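Local coordinates for 26.7 kDa salivary protein (Phlebotomus duboscqi, PDB 6MT7) that binds and sequesters cysteinyl leukotrienes and a thromboxane A2 analogue, helping female sand flies to feed on blood by sequestering host mediators and inhibiting platelet aggregation, at residues M1-P5 / D169-I175; F12-R16 / Q227-Y231. All blocks are in the same frame, centred on the assembly; numbering follows the deposited sequence.

How the contacts relate
Both ends of this single chain are tied back onto the fold, and the two contacts describe one tie each. Contact 1 (1-5 with 169-175) fastens the N-terminal loop ahead of helix 8-21 to the loop between helices 159-164 and 187-196. Contact 2 (12-16 with 227-231) lays the C-terminal tail, which follows helix 220-227, against helix 8-21 itself. The centres of contact 1 and contact 2 are about 17 Å apart; the nearest atoms of contact 1 and contact 2 are about 5 Å apart, without touching. Along the chain the segments alternate, 1-5, 12-16, 169-175, 227-231, so the start of the chain is gripped twice by its C-terminal half. Contact 2 borders the ligand pocket; contact 1 lies away from it.

Contact 1 (M1-P5 / D169-I175); sequences MWRYP and DEDNEPI
The N-terminal nitrogen of Met1, a selenomethionine, is held by three carboxylates of the 169-175 loop. Met1 N lies 2.7 Å from Asp169 OD2, met on the syn side. Glu173 OE1 receives Met1 N from above its carboxylate plane, at 2.9 Å. Asp171 OD2 gives Met1 N its anti lone pair at 3.1 Å. Such a cluster would be expected to stabilise a charged terminus. A type I beta turn, Asp169 to Asn172, carries two of these acids, with Glu173 immediately following; Asp169 OD1 also takes the backbone N-H of Glu173. The whole forms a salt-bridge network joining the N-terminal loop to the loop after helix 159-164, and Arg3 completes it. Arg3 CB, CG and CD run past Glu170 OE1, the chain extended from CG to NE (chi2 178°, chi3 -171°). That oxygen, buried without a partner, lies well out of the guanidinium plane and meets Arg3 as charge only, while Glu170 OE2 bonds the Tyr163 hydroxyl. Arg3 NE donates to a water that donates to Asp171 OD2. Glu170 CB sits over the guanidinium face, 3.4 Å from Arg3 CZ, and at the tip Arg3 NH2 bonds Asp171 OD1 at 2.9 Å.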
loop_
_atom_site.group_PDB
_atom_site.type_symbol
_atom_site.label_atom_id
_atom_site.label_comp_id
_atom_site.label_asym_id
_atom_site.label_seq_id
_atom_site.Cartn_x
_atom_site.Cartn_y
_atom_site.Cartn_z
HETATM N N MSE A 1 -9.505 9.245 2.996
HETATM C CA MSE A 1 -10.297 8.063 2.683
HETATM C C MSE A 1 -9.808 7.395 1.421
HETATM O O MSE A 1 -9.447 8.052 0.448
HETATM C CB MSE A 1 -11.769 8.426 2.517
HETATM C CG MSE A 1 -12.536 8.475 3.795
HETATM SE SE MSE A 1 -14.219 9.310 3.353
HETATM C CE MSE A 1 -13.583 11.126 3.011
ATOM N N TRP A 2 -9.829 6.073 1.415
ATOM C CA TRP A 2 -9.212 5.348 0.321
ATOM C C TRP A 2 -10.083 5.382 -0.924
ATOM O O TRP A 2 -11.316 5.368 -0.843
ATOM C CB TRP A 2 -8.918 3.917 0.756
ATOM C CG TRP A 2 -7.706 3.892 1.621
ATOM C CD1 TRP A 2 -7.482 4.648 2.743
ATOM C CD2 TRP A 2 -6.524 3.118 1.418
ATOM N NE1 TRP A 2 -6.241 4.371 3.260
ATOM C CE2 TRP A 2 -5.632 3.433 2.467
ATOM C CE3 TRP A 2 -6.134 2.179 0.463
ATOM C CZ2 TRP A 2 -4.377 2.840 2.581
ATOM C CZ3 TRP A 2 -4.891 1.595 0.580
ATOM C CH2 TRP A 2 -4.030 1.922 1.632
ATOM N N ARG A 3 -9.429 5.454 -2.078
ATOM C CA ARG A 3 -10.092 5.494 -3.369
ATOM C C ARG A 3 -9.935 4.168 -4.104
ATOM O O ARG A 3 -8.919 3.478 -3.983
ATOM C CB ARG A 3 -9.544 6.636 -4.219
ATOM C CG ARG A 3 -9.865 7.983 -3.605
ATOM C CD ARG A 3 -9.286 9.127 -4.392
ATOM N NE ARG A 3 -9.425 10.386 -3.667
ATOM C CZ ARG A 3 -8.893 11.532 -4.071
ATOM N NH1 ARG A 3 -8.189 11.569 -5.196
ATOM N NH2 ARG A 3 -9.058 12.632 -3.350
ATOM N N TYR A 4 -10.970 3.815 -4.852
ATOM C CA TYR A 4 -11.051 2.557 -5.574
ATOM C C TYR A 4 -11.493 2.850 -7.001
ATOM O O TYR A 4 -12.250 3.798 -7.236
ATOM C CB TYR A 4 -12.031 1.586 -4.887
ATOM C CG TYR A 4 -11.684 1.330 -3.428
ATOM C CD1 TYR A 4 -10.751 0.352 -3.075
ATOM C CD2 TYR A 4 -12.260 2.084 -2.409
ATOM C CE1 TYR A 4 -10.419 0.124 -1.754
ATOM C CE2 TYR A 4 -11.934 1.866 -1.082
ATOM C CZ TYR A 4 -11.012 0.884 -0.759
ATOM O OH TYR A 4 -10.685 0.669 0.560
ATOM N N PRO A 5 -10.991 2.095 -7.980
ATOM C CA PRO A 5 -10.028 0.994 -7.825
ATOM C C PRO A 5 -8.616 1.474 -7.504
ATOM O O PRO A 5 -8.335 2.674 -7.540
ATOM C CB PRO A 5 -10.056 0.315 -9.194
ATOM C CG PRO A 5 -10.371 1.443 -10.149
ATOM C CD PRO A 5 -11.338 2.333 -9.392
ATOM N N ASP A 169 -3.205 9.754 2.628
ATOM C CA ASP A 169 -3.746 9.276 1.360
ATOM C C ASP A 169 -4.061 10.470 0.451
ATOM O O ASP A 169 -3.652 11.604 0.716
ATOM C CB ASP A 169 -4.961 8.369 1.601
ATOM C CG ASP A 169 -6.129 9.082 2.282
ATOM O OD1 ASP A 169 -6.202 10.332 2.269
ATOM O OD2 ASP A 169 -6.985 8.373 2.852
ATOM N N GLU A 170 -4.796 10.226 -0.640
ATOM C CA GLU A 170 -5.104 11.305 -1.581
ATOM C C GLU A 170 -5.973 12.389 -0.955
ATOM O O GLU A 170 -5.946 13.540 -1.411
ATOM C CB GLU A 170 -5.799 10.758 -2.824
ATOM C CG GLU A 170 -5.036 9.682 -3.552
ATOM C CD GLU A 170 -5.201 8.329 -2.909
ATOM O OE1 GLU A 170 -6.232 8.115 -2.244
ATOM O OE2 GLU A 170 -4.293 7.482 -3.064
ATOM N N ASP A 171 -6.761 12.049 0.067
ATOM C CA ASP A 171 -7.590 13.025 0.765
ATOM C C ASP A 171 -6.833 13.808 1.823
ATOM O O ASP A 171 -7.454 14.583 2.557
ATOM C CB ASP A 171 -8.780 12.331 1.430
ATOM C CG ASP A 171 -9.870 11.997 0.454
ATOM O OD1 ASP A 171 -9.993 12.706 -0.571
ATOM O OD2 ASP A 171 -10.601 11.021 0.712
ATOM N N ASN A 172 -5.522 13.620 1.927
ATOM C CA ASN A 172 -4.745 14.177 3.026
ATOM C C ASN A 172 -5.287 13.706 4.374
ATOM O O ASN A 172 -5.332 14.461 5.346
ATOM C CB ASN A 172 -4.692 15.705 2.952
ATOM C CG ASN A 172 -3.644 16.194 1.976
ATOM O OD1 ASN A 172 -2.471 15.848 2.094
ATOM N ND2 ASN A 172 -4.062 16.994 1.004
ATOM N N GLU A 173 -5.715 12.457 4.427
ATOM C CA GLU A 173 -6.057 11.840 5.696
ATOM C C GLU A 173 -4.961 10.860 6.096
ATOM O O GLU A 173 -4.473 10.117 5.239
ATOM C CB GLU A 173 -7.396 11.098 5.610
ATOM C CG GLU A 173 -7.845 10.487 6.928
ATOM C CD GLU A 173 -9.145 9.717 6.804
ATOM O OE1 GLU A 173 -9.873 9.945 5.809
ATOM O OE2 GLU A 173 -9.442 8.901 7.708
ATOM N N PRO A 174 -4.531 10.847 7.362
ATOM C CA PRO A 174 -3.441 9.939 7.750
ATOM C C PRO A 174 -3.795 8.493 7.459
ATOM O O PRO A 174 -4.954 8.078 7.544
ATOM C CB PRO A 174 -3.288 10.178 9.258
ATOM C CG PRO A 174 -3.844 11.548 9.482
ATOM C CD PRO A 174 -4.951 11.716 8.478
ATOM N N ILE A 175 -2.777 7.716 7.104
ATOM C CA ILE A 175 -2.947 6.284 6.915
ATOM C C ILE A 175 -2.641 5.624 8.260
ATOM O O ILE A 175 -1.485 5.521 8.676
ATOM C CB ILE A 175 -2.072 5.768 5.774
ATOM C CG1 ILE A 175 -2.589 6.386 4.460
ATOM C CG2 ILE A 175 -2.097 4.250 5.731
ATOM C CD1 ILE A 175 -1.755 6.061 3.225
HETATM O O HOH W 1 -6.491 7.098 5.146
HETATM O O HOH W 2 -11.119 9.968 -1.519
#

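Contact 2 (F12-R16 / Q227-Y231); sequences FWAFR and QSPTY. With TRT (fragment of triton X-100), chain C.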
loop_
_atom_site.group_PDB
_atom_site.type_symbol
_atom_site.label_atom_id
_atom_site.label_comp_id
_atom_site.label_asym_id
_atom_site.label_seq_id
_atom_site.Cartn_x
_atom_site.Cartn_y
_atom_site.Cartn_z
ATOM N N PHE A 12 1.628 -1.579 -6.600
ATOM C CA PHE A 12 3.070 -1.787 -6.474
ATOM C C PHE A 12 3.554 -1.432 -5.071
ATOM O O PHE A 12 4.322 -2.185 -4.452
ATOM C CB PHE A 12 3.793 -0.941 -7.524
ATOM C CG PHE A 12 5.252 -1.252 -7.676
ATOM C CD1 PHE A 12 5.692 -2.548 -7.864
ATOM C CD2 PHE A 12 6.189 -0.222 -7.657
ATOM C CE1 PHE A 12 7.054 -2.815 -8.018
ATOM C CE2 PHE A 12 7.533 -0.480 -7.814
ATOM C CZ PHE A 12 7.969 -1.777 -7.995
ATOM N N TRP A 13 3.109 -0.280 -4.548
ATOM C CA TRP A 13 3.523 0.134 -3.211
ATOM C C TRP A 13 3.114 -0.892 -2.162
ATOM O O TRP A 13 3.893 -1.200 -1.252
ATOM C CB TRP A 13 2.947 1.510 -2.854
ATOM C CG TRP A 13 3.298 1.901 -1.453
ATOM C CD1 TRP A 13 4.475 2.441 -1.018
ATOM C CD2 TRP A 13 2.475 1.740 -0.287
ATOM N NE1 TRP A 13 4.436 2.628 0.347
ATOM C CE2 TRP A 13 3.219 2.206 0.817
ATOM C CE3 TRP A 13 1.183 1.244 -0.075
ATOM C CZ2 TRP A 13 2.714 2.195 2.109
ATOM C CZ3 TRP A 13 0.680 1.242 1.211
ATOM C CH2 TRP A 13 1.449 1.711 2.287
ATOM N N ALA A 14 1.906 -1.451 -2.283
ATOM C CA ALA A 14 1.451 -2.446 -1.312
ATOM C C ALA A 14 2.330 -3.696 -1.343
ATOM O O ALA A 14 2.771 -4.182 -0.291
ATOM C CB ALA A 14 -0.015 -2.808 -1.576
ATOM N N PHE A 15 2.597 -4.237 -2.539
ATOM C CA PHE A 15 3.465 -5.412 -2.629
ATOM C C PHE A 15 4.846 -5.121 -2.054
ATOM O O PHE A 15 5.379 -5.883 -1.238
ATOM C CB PHE A 15 3.618 -5.864 -4.082
ATOM C CG PHE A 15 2.365 -6.397 -4.700
ATOM C CD1 PHE A 15 1.700 -7.491 -4.154
ATOM C CD2 PHE A 15 1.871 -5.820 -5.859
ATOM C CE1 PHE A 15 0.547 -7.989 -4.755
ATOM C CE2 PHE A 15 0.724 -6.312 -6.462
ATOM C CZ PHE A 15 0.059 -7.386 -5.912
ATOM N N ARG A 16 5.451 -4.022 -2.483
ATOM C CA ARG A 16 6.837 -3.766 -2.115
ATOM C C ARG A 16 6.971 -3.460 -0.630
ATOM O O ARG A 16 7.898 -3.949 0.031
ATOM C CB ARG A 16 7.387 -2.620 -2.959
ATOM C CG ARG A 16 7.470 -2.944 -4.460
ATOM C CD ARG A 16 8.664 -3.862 -4.779
ATOM N NE ARG A 16 9.933 -3.242 -4.401
ATOM C CZ ARG A 16 10.858 -3.836 -3.648
ATOM N NH1 ARG A 16 10.658 -5.069 -3.199
ATOM N NH2 ARG A 16 11.986 -3.199 -3.341
ATOM N N GLN A 227 14.684 4.089 -0.512
ATOM C CA GLN A 227 14.009 2.900 -1.023
ATOM C C GLN A 227 13.030 3.198 -2.143
ATOM O O GLN A 227 12.569 2.256 -2.797
ATOM C CB GLN A 227 13.237 2.196 0.091
ATOM C CG GLN A 227 14.098 1.596 1.171
ATOM C CD GLN A 227 13.279 1.093 2.335
ATOM O OE1 GLN A 227 12.067 1.338 2.419
ATOM N NE2 GLN A 227 13.930 0.389 3.246
ATOM N N SER A 228 12.695 4.466 -2.374
ATOM C CA SER A 228 11.523 4.809 -3.176
ATOM C C SER A 228 11.617 4.617 -4.690
ATOM O O SER A 228 10.564 4.602 -5.339
ATOM C CB SER A 228 11.107 6.260 -2.887
ATOM O OG SER A 228 12.004 7.223 -3.437
ATOM N N PRO A 229 12.799 4.497 -5.322
ATOM C CA PRO A 229 12.772 4.294 -6.781
ATOM C C PRO A 229 11.917 3.107 -7.203
ATOM O O PRO A 229 11.174 3.212 -8.186
ATOM C CB PRO A 229 14.250 4.107 -7.132
ATOM C CG PRO A 229 14.955 4.930 -6.118
ATOM C CD PRO A 229 14.189 4.664 -4.846
ATOM N N THR A 230 11.980 1.986 -6.472
ATOM C CA THR A 230 11.055 0.873 -6.668
ATOM C C THR A 230 10.312 0.520 -5.383
ATOM O O THR A 230 9.802 -0.597 -5.259
ATOM C CB THR A 230 11.784 -0.367 -7.192
ATOM O OG1 THR A 230 12.728 -0.814 -6.210
ATOM C CG2 THR A 230 12.500 -0.059 -8.499
ATOM N N TYR A 231 10.235 1.457 -4.442
ATOM C CA TYR A 231 9.684 1.229 -3.105
ATOM C C TYR A 231 10.440 0.102 -2.386
ATOM O O TYR A 231 10.125 -0.219 -1.234
ATOM C CB TYR A 231 8.193 0.902 -3.155
ATOM C CG TYR A 231 7.326 2.031 -3.652
ATOM C CD1 TYR A 231 7.441 3.315 -3.117
ATOM C CD2 TYR A 231 6.378 1.812 -4.641
ATOM C CE1 TYR A 231 6.654 4.356 -3.574
ATOM C CE2 TYR A 231 5.579 2.837 -5.104
ATOM C CZ TYR A 231 5.717 4.105 -4.570
ATOM O OH TYR A 231 4.919 5.126 -5.031
HETATM C C25 TRT C . 11.458 -6.665 -7.300
HETATM O O24 TRT C . 10.054 -6.470 -7.445
HETATM C C23 TRT C . 9.281 -7.622 -7.106
HETATM C C22 TRT C . 7.838 -7.163 -6.943
HETATM O O21 TRT C . 6.929 -8.256 -6.800
HETATM C C20 TRT C . 5.609 -7.731 -6.731
HETATM C C19 TRT C . 4.607 -8.870 -6.761
HETATM O O18 TRT C . 4.399 -9.342 -5.433
HETATM C C17 TRT C . 4.465 -10.753 -5.414
HETATM C C16 TRT C . 3.081 -11.347 -5.250
HETATM O O15 TRT C . 2.675 -11.325 -3.878
HETATM C C12 TRT C . 1.329 -11.422 -3.574
HETATM C C13 TRT C . 0.452 -12.051 -4.450
HETATM C C14 TRT C . -0.910 -12.147 -4.144
HETATM C C11 TRT C . 0.841 -10.884 -2.389
HETATM C C10 TRT C . -0.513 -10.982 -2.082
HETATM C C9 TRT C . -1.398 -11.608 -2.951
HETATM C C6 TRT C . -2.853 -11.683 -2.587
HETATM C C8 TRT C . -3.093 -13.101 -2.081
HETATM C C7 TRT C . -3.142 -10.730 -1.433
HETATM C C5 TRT C . -3.741 -11.451 -3.830
HETATM C C1 TRT C . -3.930 -10.067 -4.492
HETATM C C2 TRT C . -2.671 -9.217 -4.628
HETATM C C4 TRT C . -4.463 -10.315 -5.897
HETATM C C3 TRT C . -4.986 -9.210 -3.808
#
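Tyr231, the last residue of the chain, lays its ring against Trp13 and Phe12 on helix 8-21, an example of a chain terminus packed into the protein rather than left loose. Trp13 meets it edge-to-face: the indole five-membered ring turns its edge to the tyrosine face, with planes at 88° and Trp13 CD1 above the centre of the phenol ring. Trp13 CB approaches the same ring in a CH-pi contact, 4.1 Å from the Tyr231 centroid. Phe12 comes at a slant, its plane at 50° to that of Tyr231, and Phe12 CD2 reaches Tyr231 CD2 at 3.6 Å.

Alongside this aromatic cluster, Arg16 secures the tail backbone. Arg16 NE donates to Thr230 O at 2.8 Å in a nearly straight bond (159° at the hydrogen), the acceptor lying in the guanidinium plane while the donor is tilted from the carbonyl plane. Bends at chi2 and chi3 bring Arg16 NE round to that oxygen. Nearer the helix, Arg16 CG lies over one face of the Phe12 ring, toward its rim, and Arg16 CB meets Tyr231 CB at 3.6 Å.

A second shell fixes these groups. Gln19 takes Arg16 NH1, Tyr231 OH is bonded to Asp9 and Arg166, and Tyr231 O is held by Arg20. Lys136, a binding residue for leukotriene C4 and thromboxane A2 by similarity, makes a cation-pi contact with Phe12.

Arg16 belongs to both tail and pocket, for Arg16 CD also borders the bound Triton fragment, 4.0 Å from its O24. Phe15 lines the same pocket of this PBP/GOBP-family protein and packs on Tyr45 and Val49 of helix 40-52; the tail that follows helix 220-227 lies along Phe12, Trp13 and Arg16 of helix 8-21.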